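Local coordinates for protein periplasmic chaperone Spy (Escherichia coli, PDB 3OEO) that probably acts as an ATP-independent periplasmic chaperone that binds unfolded proteins, limits their aggregation and helps them refold, at residues A[60-63]-A[64-68]; A[94-97]-A[98-102]; A[39-42]-A[43-46]. All blocks are in the same frame, centred on the assembly; numbering follows the deposited sequence.

Contact 1: residues A[60-63]-A[64-68]; sequences ERRA and MHDII. With CD (cadmium ion), chain G.
Met64 folds back over the turn that precedes it and lays its thioether against Arg61, on one flank of helix 60-68. CB lies beside the Glu60 carbonyl oxygen. CG, set beside the backbone N and anti to the carbonyl carbon (chi1 -35°), comes 3.3 Å from the carbonyl O of Glu60. The chain then bends at chi2, which brings SD to 3.6 Å from CA of Arg61. The terminal methyl CE finishes the path 3.8 Å from Arg61 CG, so sulfur and methyl both rest on the aliphatic root of an otherwise extended arginine that crosses them at a slant. The same Glu60 O accepts the backbone N of Met64 at 3.0 Å, and the helical ladder continues with Ile67 N bonded to Ala63 O. Ile67 also leans back along the helix, its CG1 and CD1 both close to Ala63 O.

On another flank Arg62 and Asp66 run side by side, with CG of the arginine 3.6 Å from Asp66 OD1 and their planar ends turned 29° apart. Between these two residues the backbone bond from Asp66 N to Arg62 O spans 2.7 Å. Gln81 of helix 75-82 packs on Glu60, Ala63 and Ile67, while Phe115 and Phe119 of the second subunit meet the His65 ring.

Of the carboxylate oxygens, OD1 of Asp66 alone binds the cadmium ion, at 2.5 Å, and two waters occupy further ligand positions. Arg62 NE stays 5.3 Å from Asp66 OD2: the opposite charges make no salt bridge, and the cadmium ion probably offsets part of the carboxylate's negative charge.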
loop_
_atom_site.group_PDB
_atom_site.type_symbol
_atom_site.label_atom_id
_atom_site.label_comp_id
_atom_site.label_asym_id
_atom_site.label_seq_id
_atom_site.Cartn_x
_atom_site.Cartn_y
_atom_site.Cartn_z
ATOM N N GLU A 60 -4.777 -15.338 -1.096
ATOM C CA GLU A 60 -3.520 -14.746 -1.560
ATOM C C GLU A 60 -2.635 -14.307 -0.401
ATOM O O GLU A 60 -1.408 -14.364 -0.497
ATOM C CB GLU A 60 -3.786 -13.575 -2.515
ATOM C CG GLU A 60 -3.941 -13.976 -3.990
ATOM C CD GLU A 60 -5.338 -14.470 -4.353
ATOM O OE1 GLU A 60 -6.096 -14.882 -3.456
ATOM O OE2 GLU A 60 -5.681 -14.444 -5.552
ATOM N N ARG A 61 -3.261 -13.874 0.691
ATOM C CA ARG A 61 -2.537 -13.566 1.928
ATOM C C ARG A 61 -1.858 -14.802 2.533
ATOM O O ARG A 61 -0.970 -14.676 3.381
ATOM C CB ARG A 61 -3.452 -12.873 2.945
ATOM C CG ARG A 61 -3.396 -11.353 2.866
ATOM C CD ARG A 61 -4.365 -10.686 3.836
ATOM N NE ARG A 61 -4.074 -9.261 3.982
ATOM C CZ ARG A 61 -3.514 -8.709 5.055
ATOM N NH1 ARG A 61 -3.188 -9.455 6.105
ATOM N NH2 ARG A 61 -3.286 -7.401 5.081
ATOM N N ARG A 62 -2.288 -15.984 2.091
ATOM C CA ARG A 62 -1.567 -17.229 2.340
ATOM C C ARG A 62 -0.355 -17.300 1.408
ATOM O O ARG A 62 0.754 -17.572 1.855
ATOM C CB ARG A 62 -2.479 -18.444 2.122
ATOM C CG ARG A 62 -1.920 -19.770 2.646
ATOM C CD ARG A 62 -2.662 -20.996 2.097
ATOM N NE ARG A 62 -4.108 -20.942 2.319
ATOM C CZ ARG A 62 -5.016 -20.792 1.356
ATOM N NH1 ARG A 62 -4.644 -20.701 0.085
ATOM N NH2 ARG A 62 -6.306 -20.746 1.664
ATOM N N ALA A 63 -0.574 -17.036 0.120
ATOM C CA ALA A 63 0.493 -17.069 -0.887
ATOM C C ALA A 63 1.716 -16.250 -0.479
ATOM O O ALA A 63 2.823 -16.790 -0.422
ATOM C CB ALA A 63 -0.031 -16.616 -2.243
ATOM N N MET A 64 1.519 -14.966 -0.174
ATOM C CA MET A 64 2.625 -14.118 0.287
ATOM C C MET A 64 3.374 -14.824 1.411
ATOM O O MET A 64 4.601 -14.907 1.397
ATOM C CB MET A 64 2.142 -12.760 0.811
ATOM C CG MET A 64 0.950 -12.134 0.124
ATOM S SD MET A 64 0.038 -11.169 1.353
ATOM C CE MET A 64 -0.953 -10.129 0.268
ATOM N N HIS A 65 2.619 -15.327 2.384
ATOM C CA HIS A 65 3.189 -16.087 3.492
ATOM C C HIS A 65 4.020 -17.244 2.940
ATOM O O HIS A 65 5.193 -17.378 3.277
ATOM C CB HIS A 65 2.081 -16.594 4.418
ATOM C CG HIS A 65 2.525 -16.838 5.827
ATOM N ND1 HIS A 65 2.589 -18.101 6.380
ATOM C CD2 HIS A 65 2.911 -15.981 6.803
ATOM C CE1 HIS A 65 3.001 -18.011 7.632
ATOM N NE2 HIS A 65 3.204 -16.735 7.912
ATOM N N ASP A 66 3.419 -18.034 2.053
ATOM C CA ASP A 66 4.064 -19.215 1.466
ATOM C C ASP A 66 5.424 -18.915 0.814
ATOM O O ASP A 66 6.384 -19.674 0.998
ATOM C CB ASP A 66 3.113 -19.914 0.481
ATOM C CG ASP A 66 1.797 -20.358 1.140
ATOM O OD1 ASP A 66 1.676 -20.234 2.380
ATOM O OD2 ASP A 66 0.885 -20.843 0.422
ATOM N N ILE A 67 5.512 -17.810 0.075
ATOM C CA ILE A 67 6.752 -17.454 -0.627
ATOM C C ILE A 67 7.844 -16.985 0.336
ATOM O O ILE A 67 9.019 -17.329 0.168
ATOM C CB ILE A 67 6.526 -16.374 -1.718
ATOM C CG1 ILE A 67 5.268 -16.686 -2.536
ATOM C CG2 ILE A 67 7.741 -16.282 -2.638
ATOM C CD1 ILE A 67 4.438 -15.463 -2.903
ATOM N N ILE A 68 7.449 -16.203 1.337
ATOM C CA ILE A 68 8.376 -15.674 2.341
ATOM C C ILE A 68 8.806 -16.755 3.346
ATOM O O ILE A 68 9.959 -16.813 3.762
ATOM C CB ILE A 68 7.745 -14.455 3.064
ATOM C CG1 ILE A 68 7.597 -13.285 2.074
ATOM C CG2 ILE A 68 8.551 -14.068 4.316
ATOM C CD1 ILE A 68 6.523 -12.279 2.429
HETATM CD CD CD G . 1.361 -22.299 3.738
HETATM O O HOH W 1 -0.987 -22.570 4.935
HETATM O O HOH W 2 1.328 -23.603 5.799
#

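Contact 2: residues A[94-97]-A[98-102]; sequences LAHM and ETQNK
The imidazole of His96 and the side-chain amide of Gln100 stand almost perpendicular, their planes 86° apart. The amide oxygen OE1 approaches the ring at its edge, close to the ring plane, and lies 2.9 Å from His96 ND1. This hydrogen bond, donated by ND1, is weak, because its angle at the hydrogen is only 126°. The neighbouring ring carbon CE1 is also near OE1, so the amide oxygen sits beside the ND1-CE1 edge while Gln100 NE2 stands farther off.

At the backbone of the same turn, one carbonyl is gripped twice. His96 O receives Gln100 N at 3.0 Å in a nearly straight backbone bond, and the hydroxyl of Thr99 donates to it as well, OG1 to O being 2.6 Å. The threonine can do this because OG1 lies between its own backbone N and carbonyl carbon (chi1 63°), turned back toward the preceding turn, while CG2 rests 3.4 Å from Ala95 O. A valine here would probably cost His96 O its hydroxyl donor, leaving the backbone N-H of Gln100 to hold it. Farther round the helix, Leu94 and Glu98 cross at a slant, with CD1 of the leucine touching OE1.

This part of helix 87-104 meets helix 38-49 of its own chain and the second subunit. His96 and Thr99 face Gln49 of helix 38-49. Other flanks meet the second subunit, where Leu94 packs on Ala78, Met97 on Met64 and both Glu98 and Asn101 on Phe73, and where Asn101 ND2 adds a weak hydrogen bond to Ser70 O.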
loop_
_atom_site.group_PDB
_atom_site.type_symbol
_atom_site.label_atom_id
_atom_site.label_comp_id
_atom_site.label_asym_id
_atom_site.label_seq_id
_atom_site.Cartn_x
_atom_site.Cartn_y
_atom_site.Cartn_z
ATOM N N LEU A 94 -7.922 3.449 -7.747
ATOM C CA LEU A 94 -9.004 4.109 -8.468
ATOM C C LEU A 94 -10.123 4.512 -7.511
ATOM O O LEU A 94 -10.217 5.670 -7.111
ATOM C CB LEU A 94 -9.534 3.181 -9.572
ATOM C CG LEU A 94 -10.297 3.678 -10.818
ATOM C CD1 LEU A 94 -11.813 3.604 -10.653
ATOM C CD2 LEU A 94 -9.853 5.057 -11.278
ATOM N N ALA A 95 -10.940 3.541 -7.123
ATOM C CA ALA A 95 -12.078 3.750 -6.225
ATOM C C ALA A 95 -11.820 4.704 -5.063
ATOM O O ALA A 95 -12.683 5.516 -4.722
ATOM C CB ALA A 95 -12.531 2.439 -5.698
ATOM N N HIS A 96 -10.644 4.585 -4.453
ATOM C CA HIS A 96 -10.237 5.456 -3.354
ATOM C C HIS A 96 -10.213 6.914 -3.814
ATOM O O HIS A 96 -10.708 7.799 -3.124
ATOM C CB HIS A 96 -8.850 5.043 -2.834
ATOM C CG HIS A 96 -8.687 5.180 -1.349
ATOM N ND1 HIS A 96 -8.096 6.280 -0.762
ATOM C CD2 HIS A 96 -9.031 4.351 -0.333
ATOM C CE1 HIS A 96 -8.086 6.124 0.551
ATOM N NE2 HIS A 96 -8.648 4.962 0.837
ATOM N N MET A 97 -9.645 7.152 -4.991
ATOM C CA MET A 97 -9.506 8.502 -5.540
ATOM C C MET A 97 -10.867 9.151 -5.805
ATOM O O MET A 97 -11.050 10.331 -5.512
ATOM C CB MET A 97 -8.644 8.478 -6.805
ATOM C CG MET A 97 -7.183 8.106 -6.550
ATOM S SD MET A 97 -6.229 7.906 -8.067
ATOM C CE MET A 97 -4.559 8.073 -7.448
ATOM N N GLU A 98 -11.815 8.370 -6.326
ATOM C CA GLU A 98 -13.201 8.828 -6.495
ATOM C C GLU A 98 -13.735 9.418 -5.190
ATOM O O GLU A 98 -14.222 10.549 -5.167
ATOM C CB GLU A 98 -14.139 7.689 -6.929
ATOM C CG GLU A 98 -13.642 6.798 -8.066
ATOM C CD GLU A 98 -14.739 5.921 -8.661
ATOM O OE1 GLU A 98 -14.484 5.271 -9.694
ATOM O OE2 GLU A 98 -15.857 5.873 -8.099
ATOM N N THR A 99 -13.622 8.639 -4.114
ATOM C CA THR A 99 -14.194 8.988 -2.816
ATOM C C THR A 99 -13.521 10.208 -2.188
ATOM O O THR A 99 -14.208 11.142 -1.778
ATOM C CB THR A 99 -14.154 7.802 -1.830
ATOM O OG1 THR A 99 -12.795 7.444 -1.571
ATOM C CG2 THR A 99 -14.888 6.599 -2.395
ATOM N N GLN A 100 -12.187 10.201 -2.124
ATOM C CA GLN A 100 -11.430 11.345 -1.606
ATOM C C GLN A 100 -11.580 12.620 -2.446
ATOM O O GLN A 100 -11.468 13.731 -1.921
ATOM C CB GLN A 100 -9.960 10.985 -1.354
ATOM C CG GLN A 100 -9.708 10.525 0.092
ATOM C CD GLN A 100 -8.355 9.856 0.304
ATOM O OE1 GLN A 100 -7.822 9.191 -0.592
ATOM N NE2 GLN A 100 -7.801 10.014 1.507
ATOM N N ASN A 101 -11.846 12.458 -3.743
ATOM C CA ASN A 101 -12.297 13.579 -4.556
ATOM C C ASN A 101 -13.670 14.066 -4.077
ATOM O O ASN A 101 -13.855 15.253 -3.802
ATOM C CB ASN A 101 -12.345 13.208 -6.041
ATOM C CG ASN A 101 -12.289 14.428 -6.960
ATOM O OD1 ASN A 101 -12.536 14.327 -8.154
ATOM N ND2 ASN A 101 -11.958 15.580 -6.404
ATOM N N LYS A 102 -14.616 13.134 -3.961
ATOM C CA LYS A 102 -15.983 13.441 -3.545
ATOM C C LYS A 102 -16.069 14.198 -2.213
ATOM O O LYS A 102 -16.893 15.105 -2.073
ATOM C CB LYS A 102 -16.843 12.170 -3.535
ATOM C CG LYS A 102 -17.258 11.700 -4.941
ATOM C CD LYS A 102 -17.920 10.325 -4.938
ATOM C CE LYS A 102 -18.300 9.911 -6.358
ATOM N NZ LYS A 102 -18.969 8.580 -6.465
#

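Contact 3: residues A[39-42]-A[43-46]; sequences KQQI and REIM
Ile42 and Met46 lie side by side, one turn apart on an alpha helix, 38-49, that starts at the end of an LTxxQ sequence, the signature of the CpxP/Spy family, which opens here with Leu34. The methyl CG2 of Ile42 touches Met46 CG at 3.8 Å. Met46 CG stands beside its own backbone N (chi1 -77°), and the chain bends at chi2, so the contact is made by the root of the methionine rather than by its sulfur. The same two residues are joined through the backbone by a bond from Met46 N to Ile42 O, 2.8 Å long and nearly in line with the carbonyl. A weak one from Ile45 N reaches the same oxygen.

On the exposed flank Gln40 crosses Arg43. Bent at chi2, the glutamine brings its amide back so that OE1 and NE2 are each 3.6 Å from Arg43 CG. The amide thus lies against the aliphatic part of the arginine, and its plane is turned 30° from that of the guanidinium group. Arg43 is held at its base by the bond from its N to Lys39 O. Gln41 and Glu44 point the same way, their amide and carboxylate planes 60° apart, and they meet where Glu44 OE2 lies 3.4 Å from Gln41 CG.

Outward from these contacts, Gln41 and Ile45 rest on Ile106, which immediately precedes the second LTxxQ sequence of the chain, while Met46 touches Lys30 and Lys39 touches Leu34. The backbone that positions Glu44 mixes i+3 and i+4 bonding: its N gives a weak bond to Gln40 O, and also a 3.3 Å hydrogen bond to Gln41 O, which it approaches from above the carbonyl plane.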
loop_
_atom_site.group_PDB
_atom_site.type_symbol
_atom_site.label_atom_id
_atom_site.label_comp_id
_atom_site.label_asym_id
_atom_site.label_seq_id
_atom_site.Cartn_x
_atom_site.Cartn_y
_atom_site.Cartn_z
ATOM N N LYS A 39 -18.828 15.953 8.283
ATOM C CA LYS A 39 -18.387 14.655 8.834
ATOM C C LYS A 39 -19.318 13.482 8.512
ATOM O O LYS A 39 -18.857 12.370 8.243
ATOM C CB LYS A 39 -18.190 14.748 10.353
ATOM C CG LYS A 39 -16.817 15.229 10.797
ATOM C CD LYS A 39 -16.762 15.532 12.295
ATOM C CE LYS A 39 -17.165 16.969 12.603
ATOM N NZ LYS A 39 -16.788 17.363 13.987
ATOM N N GLN A 40 -20.622 13.741 8.546
ATOM C CA GLN A 40 -21.631 12.717 8.281
ATOM C C GLN A 40 -21.779 12.414 6.789
ATOM O O GLN A 40 -22.073 11.278 6.407
ATOM C CB GLN A 40 -22.979 13.106 8.906
ATOM C CG GLN A 40 -24.133 12.135 8.648
ATOM C CD GLN A 40 -23.790 10.680 8.941
ATOM O OE1 GLN A 40 -24.119 9.793 8.156
ATOM N NE2 GLN A 40 -23.129 10.432 10.070
ATOM N N GLN A 41 -21.583 13.426 5.951
ATOM C CA GLN A 41 -21.562 13.205 4.509
ATOM C C GLN A 41 -20.355 12.362 4.120
ATOM O O GLN A 41 -20.444 11.519 3.231
ATOM C CB GLN A 41 -21.596 14.526 3.743
ATOM C CG GLN A 41 -23.005 14.936 3.347
ATOM C CD GLN A 41 -23.120 16.404 3.017
ATOM O OE1 GLN A 41 -23.744 17.165 3.757
ATOM N NE2 GLN A 41 -22.522 16.816 1.901
ATOM N N ILE A 42 -19.243 12.582 4.815
ATOM C CA ILE A 42 -18.047 11.758 4.678
ATOM C C ILE A 42 -18.340 10.322 5.117
ATOM O O ILE A 42 -17.883 9.369 4.493
ATOM C CB ILE A 42 -16.877 12.341 5.498
ATOM C CG1 ILE A 42 -16.536 13.751 5.004
ATOM C CG2 ILE A 42 -15.651 11.431 5.430
ATOM C CD1 ILE A 42 -15.784 14.601 6.015
ATOM N N ARG A 43 -19.118 10.189 6.186
ATOM C CA ARG A 43 -19.542 8.894 6.714
ATOM C C ARG A 43 -20.234 8.019 5.658
ATOM O O ARG A 43 -20.085 6.796 5.673
ATOM C CB ARG A 43 -20.447 9.120 7.940
ATOM C CG ARG A 43 -21.111 7.887 8.564
ATOM C CD ARG A 43 -20.141 6.992 9.330
ATOM N NE ARG A 43 -19.254 7.723 10.236
ATOM C CZ ARG A 43 -18.800 7.244 11.393
ATOM N NH1 ARG A 43 -19.162 6.036 11.816
ATOM N NH2 ARG A 43 -17.991 7.983 12.139
ATOM N N GLU A 44 -20.972 8.645 4.742
ATOM C CA GLU A 44 -21.711 7.902 3.718
ATOM C C GLU A 44 -20.809 7.454 2.568
ATOM O O GLU A 44 -21.098 6.464 1.892
ATOM C CB GLU A 44 -22.911 8.715 3.198
ATOM C CG GLU A 44 -22.638 9.600 1.976
ATOM C CD GLU A 44 -23.623 10.751 1.837
ATOM O OE1 GLU A 44 -24.850 10.502 1.815
ATOM O OE2 GLU A 44 -23.165 11.910 1.741
ATOM N N ILE A 45 -19.720 8.191 2.361
ATOM C CA ILE A 45 -18.795 7.945 1.256
ATOM C C ILE A 45 -17.676 6.997 1.680
ATOM O O ILE A 45 -17.191 6.206 0.868
ATOM C CB ILE A 45 -18.186 9.267 0.721
ATOM C CG1 ILE A 45 -19.292 10.269 0.391
ATOM C CG2 ILE A 45 -17.330 9.013 -0.521
ATOM C CD1 ILE A 45 -18.815 11.697 0.295
ATOM N N MET A 46 -17.265 7.085 2.942
ATOM C CA MET A 46 -16.258 6.176 3.487
ATOM C C MET A 46 -16.810 4.754 3.593
ATOM O O MET A 46 -16.089 3.781 3.360
ATOM C CB MET A 46 -15.738 6.674 4.836
ATOM C CG MET A 46 -14.752 7.826 4.739
ATOM S SD MET A 46 -13.331 7.424 3.701
ATOM C CE MET A 46 -12.285 8.862 3.949
#

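Each contact spans about two turns of its own helix in a chain whose dimer has the elongated cradle shape of this chaperone. Contacts 2 and 3 are neighbours, with centres 13 Å apart, and touch where Thr99 CB packs on Ile45 CG2 at 3.6 Å. Within one chain contact 1 stands apart, its centre about 29 Å from that of contact 2 and 34 Å from that of contact 3, but across the dimer its Met64 and Ile68 pack on Met97 and Gln100 of the second subunit. Contact 3 touches no other chain of the assembly. Asp66 coordinates a cadmium ion, whereas the side chains of Gln100 and Lys39 each lie about 5 Å from one.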